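Local atomic coordinates of single-stranded DNA-binding protein WHY1, chloroplastic (Arabidopsis thaliana, PDB entry 4KOO), a protein that binds single-stranded DNA, keeping the plastid genome stable by preventing illegitimate recombination in chloroplasts and modulating telomere length in the nucleus. Residues 22-27 and 149-154; 30-35 and 40-45; 76-81 and 87-92. All blocks are in the same frame, centred on the assembly; numbering follows the deposited sequence.

Contact 1 (22-27 and 149-154); sequences LTVDPR and SAFNFV
The ring of Phe151 meets Val24 at its edge: the methyl CG1 of Val24 sits near the ring plane, 4.4 Å from CE1 of Phe151, and no atom of strand 22-27 lies over either ring face. The torsions explain this approach. CG of Phe151 is anti to its carbonyl carbon (chi1 -68°), and chi2 of -2° turns the ring until its plane nearly contains the CA-CB bond, so that a C-H edge, and not a face, is offered to the strand. The Phe151 side chain is also packed by Leu47 of strand 39-53 and by Ile75, Leu78 and Val79 of helix 72-79, Val79 meeting its CB.

One helical turn further on, Val154 makes the second touch. Its CB points at the strand, and with chi1 at 83° the methyl CG2 is the branch sent forward, reaching CB of Pro26 at 4.4 Å. Both touches are purely apolar and rather loose, with no hydrogen bond between the segments. The four residues involved are nevertheless buried, because the surroundings close in: Val24 also rests on Leu49, while Pro26 and Val154 pack on Trp161 and Phe164 of the second subunit.

Alternate residues of the strand do the work, Val24 and Pro26 both turning their side chains to the helix. The arrangement is that of a helix lying against a beta sheet, here helix 141-158 against the sheet that contains strand 20-33. It belongs to the Whirly fold, in which two antiparallel four-stranded sheets are joined to a helical part that takes part in building the homotetramer.

Contact 2 (30-35 and 40-45); sequences EFVALD and KLSKDG
Antiparallel pairing with a classic beta bulge joins Glu30-Ala33 to Lys40-Lys43, at the outer end of the hairpin formed by strands 20-33 and 39-53. Val32 and Lys40 form a regular hydrogen-bonded pair, Val32 N to Lys40 O and Lys40 N to Val32 O, both 2.9 Å. Phe31 and Leu41 form the non-hydrogen-bonded pair beside it. Then the register slips, and Ser42 and Lys43 both stand opposite Glu30. Their two amides grip one acceptor from the same face of its plane: Ser42 N lies 2.9 Å and Lys43 N 3.2 Å from Glu30 O. OG of Ser42, set between its own backbone N and carbonyl carbon (chi1 45°), comes within a weak 3.0 Å of Glu30 O. Glu30 N returns a bond to Lys43 O.

On the Phe31 side, CD1 of Leu41 stands 4.2 Å above the plane of the Phe31 ring. That ring also meets Phe9 of the third subunit edge-to-face, and Lys40 pairs in parallel with a strand of that subunit, carrying the sheet across the interface.

On the other side, Glu30 and Lys43 run alongside each other, CD of Lys43 touching OE1 of Glu30 at 3.7 Å. Lys43 NZ stays 5.4 Å from Glu30 OE2. One water donates to OE2 and takes a weak bond from NZ, while another links OE1 to Ser42 OG. The opposite charges probably attract weakly, screened by water, without a direct salt bridge.

Contact 3 (76-81 and 87-92); sequences GTLVSL and CEFFHD
Thr77 and Phe89 approach from opposite directions where the end of helix 72-79 packs against strand 87-91, an outermost strand of the chain's second antiparallel sheet in the Whirly fold. Thr77 meets the far end of the Phe89 ring: its CB lies at the ring edge, in plane, 3.9 Å from CE1 of Phe89, and its CG2 comes to 3.8 Å from CZ of Phe89. CG of Leu78 takes another place at the edge, 4.2 Å from Phe89 CZ, so the ring comes to the helix with its far edge, not a face. Its other neighbours include Phe68 of strand 66-70, which belongs to the first sheet. With Phe89 cut back to an alanine, a gap is likely to open between helix and strand, and Thr77 CG2 and Leu78 CG would lose the ring they rest on.

Two residues back along the strand, Cys87 points to the same side. Its SG occupies the position between backbone N and carbonyl carbon (chi1 65°), which directs the sulfur to the leucines: CD2 of Leu78 is 3.8 Å and CD1 of Leu81 4.0 Å from Cys87 SG. The other methyl of Leu81, CD2, rests 3.9 Å from Cys87 CB. The contact is almost wholly apolar, and no hydrogen bond joins the segments.

The polar bonds at Ser80 go elsewhere. Its backbone O takes a hydrogen bond from Arg141 of the third subunit, while Ser80 OG donates to Gly76 O at 2.7 Å.

How the contacts relate
From the N terminus, strand 20-33 first supplies residues 22-27 to contact 1 and then, at its far end and just beyond, residues 30-35 to contact 2. Contact 2 closes at once, a tight hairpin bringing the chain back as 40-45. After strands 39-53 and 66-70 comes helix 72-79, and contact 3 closes a second short loop onto strand 87-91. Contact 1 closes only when helix 141-158 arrives; contacts 2 and 3, in series, are both nested inside its long loop. Contacts 1 and 3 touch, CE2 of Phe151 lying 3.8 Å from CD1 of Leu78, which links both sheets through the two helices; contact 2 stands apart, its centre about 21 Å from that of contact 1.

Contact 1 (22-27 and 149-154)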
loop_
_atom_site.group_PDB
_atom_site.type_symbol
_atom_site.label_atom_id
_atom_site.label_comp_id
_atom_site.label_asym_id
_atom_site.label_seq_id
_atom_site.Cartn_x
_atom_site.Cartn_y
_atom_site.Cartn_z
ATOM N N LEU A 22 -5.600 22.701 -11.447
ATOM C CA LEU A 22 -5.128 21.403 -11.938
ATOM C C LEU A 22 -6.118 20.305 -11.534
ATOM O O LEU A 22 -6.488 20.202 -10.379
ATOM C CB LEU A 22 -3.769 21.087 -11.312
ATOM C CG LEU A 22 -3.216 19.704 -11.636
ATOM C CD1 LEU A 22 -3.084 19.507 -13.172
ATOM C CD2 LEU A 22 -1.884 19.496 -10.924
ATOM N N THR A 23 -6.545 19.504 -12.492
ATOM C CA THR A 23 -7.338 18.328 -12.219
ATOM C C THR A 23 -6.581 17.126 -12.717
ATOM O O THR A 23 -6.020 17.157 -13.809
ATOM C CB THR A 23 -8.721 18.398 -12.891
ATOM O OG1 THR A 23 -9.433 19.527 -12.367
ATOM C CG2 THR A 23 -9.505 17.150 -12.623
ATOM N N VAL A 24 -6.502 16.094 -11.883
ATOM C CA VAL A 24 -5.842 14.853 -12.264
ATOM C C VAL A 24 -6.851 13.720 -12.299
ATOM O O VAL A 24 -7.500 13.452 -11.283
ATOM C CB VAL A 24 -4.749 14.479 -11.231
ATOM C CG1 VAL A 24 -3.946 13.289 -11.761
ATOM C CG2 VAL A 24 -3.864 15.671 -10.980
ATOM N N ASP A 25 -6.985 13.067 -13.446
ATOM C CA ASP A 25 -7.921 11.940 -13.614
ATOM C C ASP A 25 -7.170 10.698 -13.969
ATOM O O ASP A 25 -6.377 10.699 -14.902
ATOM C CB ASP A 25 -8.945 12.178 -14.739
ATOM C CG ASP A 25 -10.089 13.066 -14.319
ATOM O OD1 ASP A 25 -9.968 14.291 -14.471
ATOM O OD2 ASP A 25 -11.116 12.534 -13.849
ATOM N N PRO A 26 -7.438 9.604 -13.248
ATOM C CA PRO A 26 -6.918 8.299 -13.619
ATOM C C PRO A 26 -7.649 7.689 -14.805
ATOM O O PRO A 26 -8.846 7.857 -14.939
ATOM C CB PRO A 26 -7.104 7.481 -12.337
ATOM C CG PRO A 26 -8.343 8.089 -11.683
ATOM C CD PRO A 26 -8.299 9.557 -12.039
ATOM N N ARG A 27 -6.913 7.024 -15.670
ATOM C CA ARG A 27 -7.490 6.308 -16.807
ATOM C C ARG A 27 -7.090 4.857 -16.761
ATOM O O ARG A 27 -5.915 4.494 -16.664
ATOM C CB ARG A 27 -7.059 6.947 -18.132
ATOM C CG ARG A 27 -7.475 8.392 -18.263
ATOM C CD ARG A 27 -8.985 8.506 -18.517
ATOM N NE ARG A 27 -9.361 9.866 -18.883
ATOM C CZ ARG A 27 -9.244 10.362 -20.115
ATOM N NH1 ARG A 27 -8.780 9.607 -21.107
ATOM N NH2 ARG A 27 -9.605 11.617 -20.362
ATOM N N SER A 149 0.992 10.062 -2.752
ATOM C CA SER A 149 0.201 8.923 -2.229
ATOM C C SER A 149 -0.680 8.302 -3.295
ATOM O O SER A 149 -0.688 7.081 -3.489
ATOM C CB SER A 149 -0.656 9.389 -1.065
ATOM O OG SER A 149 -1.561 8.388 -0.654
ATOM N N ALA A 150 -1.412 9.143 -4.021
ATOM C CA ALA A 150 -2.296 8.677 -5.059
ATOM C C ALA A 150 -1.544 7.991 -6.208
ATOM O O ALA A 150 -1.989 6.952 -6.744
ATOM C CB ALA A 150 -3.109 9.852 -5.587
ATOM N N PHE A 151 -0.408 8.575 -6.582
ATOM C CA PHE A 151 0.406 8.051 -7.659
ATOM C C PHE A 151 0.980 6.687 -7.284
ATOM O O PHE A 151 1.000 5.758 -8.112
ATOM C CB PHE A 151 1.548 9.015 -7.996
ATOM C CG PHE A 151 1.149 10.311 -8.621
ATOM C CD1 PHE A 151 -0.155 10.629 -8.928
ATOM C CD2 PHE A 151 2.135 11.261 -8.864
ATOM C CE1 PHE A 151 -0.477 11.855 -9.469
ATOM C CE2 PHE A 151 1.831 12.454 -9.432
ATOM C CZ PHE A 151 0.519 12.758 -9.752
ATOM N N ASN A 152 1.505 6.571 -6.053
ATOM C CA ASN A 152 2.008 5.293 -5.588
ATOM C C ASN A 152 0.879 4.271 -5.567
ATOM O O ASN A 152 1.055 3.128 -5.997
ATOM C CB ASN A 152 2.643 5.394 -4.207
ATOM C CG ASN A 152 4.085 5.770 -4.273
ATOM O OD1 ASN A 152 4.871 5.114 -4.952
ATOM N ND2 ASN A 152 4.449 6.832 -3.595
ATOM N N PHE A 153 -0.291 4.681 -5.104
ATOM C CA PHE A 153 -1.420 3.757 -5.009
ATOM C C PHE A 153 -1.851 3.227 -6.369
ATOM O O PHE A 153 -2.102 2.019 -6.529
ATOM C CB PHE A 153 -2.601 4.445 -4.333
ATOM C CG PHE A 153 -3.860 3.677 -4.418
ATOM C CD1 PHE A 153 -4.129 2.675 -3.502
ATOM C CD2 PHE A 153 -4.777 3.915 -5.405
ATOM C CE1 PHE A 153 -5.305 1.982 -3.559
ATOM C CE2 PHE A 153 -5.951 3.170 -5.476
ATOM C CZ PHE A 153 -6.187 2.196 -4.553
ATOM N N VAL A 154 -1.909 4.129 -7.365
ATOM C CA VAL A 154 -2.529 3.832 -8.650
ATOM C C VAL A 154 -1.614 3.023 -9.590
ATOM O O VAL A 154 -2.080 2.260 -10.456
ATOM C CB VAL A 154 -3.016 5.162 -9.337
ATOM C CG1 VAL A 154 -1.935 5.874 -10.079
ATOM C CG2 VAL A 154 -4.193 4.906 -10.209
#

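Contact 2 (30-35 and 40-45)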
loop_
_atom_site.group_PDB
_atom_site.type_symbol
_atom_site.label_atom_id
_atom_site.label_comp_id
_atom_site.label_asym_id
_atom_site.label_seq_id
_atom_site.Cartn_x
_atom_site.Cartn_y
_atom_site.Cartn_z
ATOM N N GLU A 30 -6.554 -0.877 -20.605
ATOM C CA GLU A 30 -7.440 -1.629 -21.497
ATOM C C GLU A 30 -7.032 -3.087 -21.578
ATOM O O GLU A 30 -5.842 -3.420 -21.518
ATOM C CB GLU A 30 -7.396 -1.006 -22.874
ATOM C CG GLU A 30 -7.762 0.457 -22.874
ATOM C CD GLU A 30 -7.730 1.094 -24.251
ATOM O OE1 GLU A 30 -7.268 0.437 -25.209
ATOM O OE2 GLU A 30 -8.153 2.260 -24.365
ATOM N N PHE A 31 -8.033 -3.966 -21.687
ATOM C CA PHE A 31 -7.819 -5.394 -21.863
ATOM C C PHE A 31 -8.568 -5.875 -23.121
ATOM O O PHE A 31 -9.493 -5.222 -23.599
ATOM C CB PHE A 31 -8.381 -6.169 -20.688
ATOM C CG PHE A 31 -7.648 -5.954 -19.401
ATOM C CD1 PHE A 31 -7.959 -4.884 -18.586
ATOM C CD2 PHE A 31 -6.664 -6.832 -18.998
ATOM C CE1 PHE A 31 -7.294 -4.694 -17.400
ATOM C CE2 PHE A 31 -6.009 -6.652 -17.797
ATOM C CZ PHE A 31 -6.314 -5.578 -17.012
ATOM N N VAL A 32 -8.146 -7.013 -23.639
ATOM C CA VAL A 32 -8.880 -7.686 -24.710
ATOM C C VAL A 32 -9.303 -9.055 -24.216
ATOM O O VAL A 32 -8.613 -9.669 -23.401
ATOM C CB VAL A 32 -8.020 -7.874 -25.963
ATOM C CG1 VAL A 32 -7.560 -6.545 -26.503
ATOM C CG2 VAL A 32 -6.838 -8.774 -25.662
ATOM N N ALA A 33 -10.450 -9.526 -24.697
ATOM C CA ALA A 33 -10.850 -10.910 -24.494
ATOM C C ALA A 33 -10.053 -11.801 -25.440
ATOM O O ALA A 33 -9.773 -11.424 -26.575
ATOM C CB ALA A 33 -12.321 -11.064 -24.749
ATOM N N LEU A 34 -9.654 -12.974 -24.970
ATOM C CA LEU A 34 -8.967 -13.921 -25.841
ATOM C C LEU A 34 -9.948 -15.020 -26.230
ATOM O O LEU A 34 -11.024 -15.139 -25.637
ATOM C CB LEU A 34 -7.727 -14.505 -25.154
ATOM C CG LEU A 34 -6.437 -13.692 -25.303
ATOM C CD1 LEU A 34 -6.704 -12.228 -25.022
ATOM C CD2 LEU A 34 -5.343 -14.217 -24.379
ATOM N N ASP A 35 -9.580 -15.811 -27.232
ATOM C CA ASP A 35 -10.426 -16.912 -27.688
ATOM C C ASP A 35 -10.770 -17.837 -26.521
ATOM O O ASP A 35 -11.879 -18.367 -26.445
ATOM C CB ASP A 35 -9.729 -17.693 -28.812
ATOM C CG ASP A 35 -9.657 -16.904 -30.115
ATOM O OD1 ASP A 35 -10.611 -16.147 -30.407
ATOM O OD2 ASP A 35 -8.648 -17.041 -30.847
ATOM N N LYS A 40 -6.268 -10.288 -21.782
ATOM C CA LYS A 40 -4.874 -9.874 -21.840
ATOM C C LYS A 40 -4.789 -8.365 -21.758
ATOM O O LYS A 40 -5.567 -7.656 -22.391
ATOM C CB LYS A 40 -4.217 -10.347 -23.135
ATOM C CG LYS A 40 -2.721 -10.131 -23.191
ATOM C CD LYS A 40 -2.138 -10.566 -24.538
ATOM C CE LYS A 40 -0.676 -10.184 -24.685
ATOM N NZ LYS A 40 0.213 -10.995 -23.804
ATOM N N LEU A 41 -3.825 -7.864 -20.985
ATOM C CA LEU A 41 -3.592 -6.439 -20.921
ATOM C C LEU A 41 -3.151 -5.945 -22.296
ATOM O O LEU A 41 -2.197 -6.465 -22.837
ATOM C CB LEU A 41 -2.479 -6.140 -19.904
ATOM C CG LEU A 41 -2.026 -4.702 -19.809
ATOM C CD1 LEU A 41 -3.109 -3.842 -19.276
ATOM C CD2 LEU A 41 -0.776 -4.662 -18.900
ATOM N N SER A 42 -3.830 -4.943 -22.845
ATOM C CA SER A 42 -3.463 -4.397 -24.158
ATOM C C SER A 42 -2.905 -2.988 -24.109
ATOM O O SER A 42 -2.138 -2.595 -24.979
ATOM C CB SER A 42 -4.658 -4.419 -25.125
ATOM O OG SER A 42 -5.848 -3.946 -24.522
ATOM N N LYS A 43 -3.279 -2.213 -23.098
ATOM C CA LYS A 43 -2.741 -0.874 -22.967
ATOM C C LYS A 43 -2.651 -0.539 -21.487
ATOM O O LYS A 43 -3.624 -0.738 -20.791
ATOM C CB LYS A 43 -3.683 0.107 -23.625
ATOM C CG LYS A 43 -3.094 1.433 -23.934
ATOM C CD LYS A 43 -4.074 2.255 -24.790
ATOM C CE LYS A 43 -3.490 3.597 -25.213
ATOM N NZ LYS A 43 -3.287 4.545 -24.073
ATOM N N ASP A 44 -1.500 -0.069 -21.016
ATOM C CA ASP A 44 -1.433 0.471 -19.632
ATOM C C ASP A 44 -2.375 1.653 -19.439
ATOM O O ASP A 44 -2.663 2.440 -20.354
ATOM C CB ASP A 44 -0.007 0.951 -19.269
ATOM C CG ASP A 44 0.989 -0.185 -19.104
ATOM O OD1 ASP A 44 0.580 -1.365 -19.034
ATOM O OD2 ASP A 44 2.222 0.124 -19.027
ATOM N N GLY A 45 -2.838 1.820 -18.214
ATOM C CA GLY A 45 -3.444 3.058 -17.808
ATOM C C GLY A 45 -2.448 4.185 -17.733
ATOM O O GLY A 45 -1.248 3.981 -17.950
HETATM O O HOH W 1 -6.552 4.245 -23.104
HETATM O O HOH W 2 -6.837 -2.212 -26.155
#

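Contact 3 (76-81 and 87-92)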
loop_
_atom_site.group_PDB
_atom_site.type_symbol
_atom_site.label_atom_id
_atom_site.label_comp_id
_atom_site.label_asym_id
_atom_site.label_seq_id
_atom_site.Cartn_x
_atom_site.Cartn_y
_atom_site.Cartn_z
ATOM N N GLY A 76 6.682 6.676 -12.321
ATOM C CA GLY A 76 7.860 6.128 -11.702
ATOM C C GLY A 76 8.895 7.171 -11.381
ATOM O O GLY A 76 9.483 7.171 -10.297
ATOM N N THR A 77 9.124 8.095 -12.316
ATOM C CA THR A 77 10.012 9.206 -12.062
ATOM C C THR A 77 9.544 10.014 -10.879
ATOM O O THR A 77 10.340 10.352 -10.000
ATOM C CB THR A 77 10.104 10.140 -13.301
ATOM O OG1 THR A 77 10.733 9.447 -14.380
ATOM C CG2 THR A 77 10.813 11.417 -12.988
ATOM N N LEU A 78 8.251 10.340 -10.858
ATOM C CA LEU A 78 7.689 11.203 -9.828
ATOM C C LEU A 78 7.742 10.570 -8.439
ATOM O O LEU A 78 8.108 11.226 -7.430
ATOM C CB LEU A 78 6.246 11.594 -10.204
ATOM C CG LEU A 78 6.128 12.630 -11.320
ATOM C CD1 LEU A 78 4.730 12.787 -11.891
ATOM C CD2 LEU A 78 6.623 13.959 -10.818
ATOM N N VAL A 79 7.396 9.296 -8.360
ATOM C CA VAL A 79 7.411 8.642 -7.059
ATOM C C VAL A 79 8.846 8.397 -6.513
ATOM O O VAL A 79 9.023 8.151 -5.330
ATOM C CB VAL A 79 6.540 7.401 -6.998
ATOM C CG1 VAL A 79 5.092 7.728 -7.346
ATOM C CG2 VAL A 79 7.038 6.269 -7.892
ATOM N N SER A 80 9.841 8.440 -7.366
ATOM C CA SER A 80 11.203 8.134 -6.937
ATOM C C SER A 80 12.074 9.372 -6.828
ATOM O O SER A 80 13.271 9.257 -6.576
ATOM C CB SER A 80 11.873 7.063 -7.821
ATOM O OG SER A 80 11.962 7.434 -9.168
ATOM N N LEU A 81 11.484 10.543 -7.004
ATOM C CA LEU A 81 12.248 11.784 -6.935
ATOM C C LEU A 81 12.821 12.001 -5.548
ATOM O O LEU A 81 12.193 11.679 -4.525
ATOM C CB LEU A 81 11.375 12.989 -7.229
ATOM C CG LEU A 81 10.971 13.370 -8.618
ATOM C CD1 LEU A 81 10.050 14.536 -8.493
ATOM C CD2 LEU A 81 12.178 13.688 -9.530
ATOM N N CYS A 87 12.284 17.564 -12.164
ATOM C CA CYS A 87 12.131 16.705 -13.326
ATOM C C CYS A 87 11.366 17.442 -14.422
ATOM O O CYS A 87 10.724 18.477 -14.200
ATOM C CB CYS A 87 11.506 15.348 -13.004
ATOM S SG CYS A 87 9.822 15.333 -12.418
ATOM N N GLU A 88 11.477 16.898 -15.613
ATOM C CA GLU A 88 10.929 17.536 -16.783
ATOM C C GLU A 88 10.590 16.440 -17.783
ATOM O O GLU A 88 11.384 15.499 -17.942
ATOM C CB GLU A 88 11.990 18.480 -17.326
ATOM C CG GLU A 88 11.513 19.386 -18.407
ATOM C CD GLU A 88 12.564 20.421 -18.762
ATOM O OE1 GLU A 88 13.779 20.113 -18.642
ATOM O OE2 GLU A 88 12.157 21.532 -19.134
ATOM N N PHE A 89 9.418 16.541 -18.408
ATOM C CA PHE A 89 8.969 15.592 -19.391
ATOM C C PHE A 89 8.585 16.277 -20.690
ATOM O O PHE A 89 7.953 17.356 -20.685
ATOM C CB PHE A 89 7.733 14.870 -18.903
ATOM C CG PHE A 89 7.883 14.239 -17.537
ATOM C CD1 PHE A 89 8.607 13.090 -17.369
ATOM C CD2 PHE A 89 7.285 14.812 -16.438
ATOM C CE1 PHE A 89 8.737 12.499 -16.091
ATOM C CE2 PHE A 89 7.396 14.221 -15.169
ATOM C CZ PHE A 89 8.105 13.051 -15.022
ATOM N N PHE A 90 8.964 15.631 -21.787
ATOM C CA PHE A 90 8.767 16.176 -23.139
ATOM C C PHE A 90 7.886 15.260 -23.954
ATOM O O PHE A 90 8.227 14.103 -24.150
ATOM C CB PHE A 90 10.143 16.328 -23.846
ATOM C CG PHE A 90 11.138 17.081 -23.056
ATOM C CD1 PHE A 90 11.223 18.471 -23.144
ATOM C CD2 PHE A 90 12.020 16.419 -22.214
ATOM C CE1 PHE A 90 12.144 19.169 -22.406
ATOM C CE2 PHE A 90 12.945 17.125 -21.467
ATOM C CZ PHE A 90 13.009 18.496 -21.555
ATOM N N HIS A 91 6.756 15.779 -24.450
ATOM C CA HIS A 91 5.799 15.001 -25.205
ATOM C C HIS A 91 5.490 15.586 -26.575
ATOM O O HIS A 91 5.409 16.782 -26.728
ATOM C CB HIS A 91 4.471 14.926 -24.471
ATOM C CG HIS A 91 4.459 13.957 -23.327
ATOM N ND1 HIS A 91 3.311 13.669 -22.624
ATOM C CD2 HIS A 91 5.437 13.195 -22.782
ATOM C CE1 HIS A 91 3.588 12.788 -21.677
ATOM N NE2 HIS A 91 4.868 12.480 -21.749
ATOM N N ASP A 92 5.299 14.703 -27.540
ATOM C CA ASP A 92 4.623 15.045 -28.803
ATOM C C ASP A 92 3.347 14.215 -28.876
ATOM O O ASP A 92 3.427 13.003 -29.039
ATOM C CB ASP A 92 5.536 14.693 -29.976
ATOM C CG ASP A 92 4.861 14.901 -31.338
ATOM O OD1 ASP A 92 3.634 15.140 -31.375
ATOM O OD2 ASP A 92 5.599 14.807 -32.344
#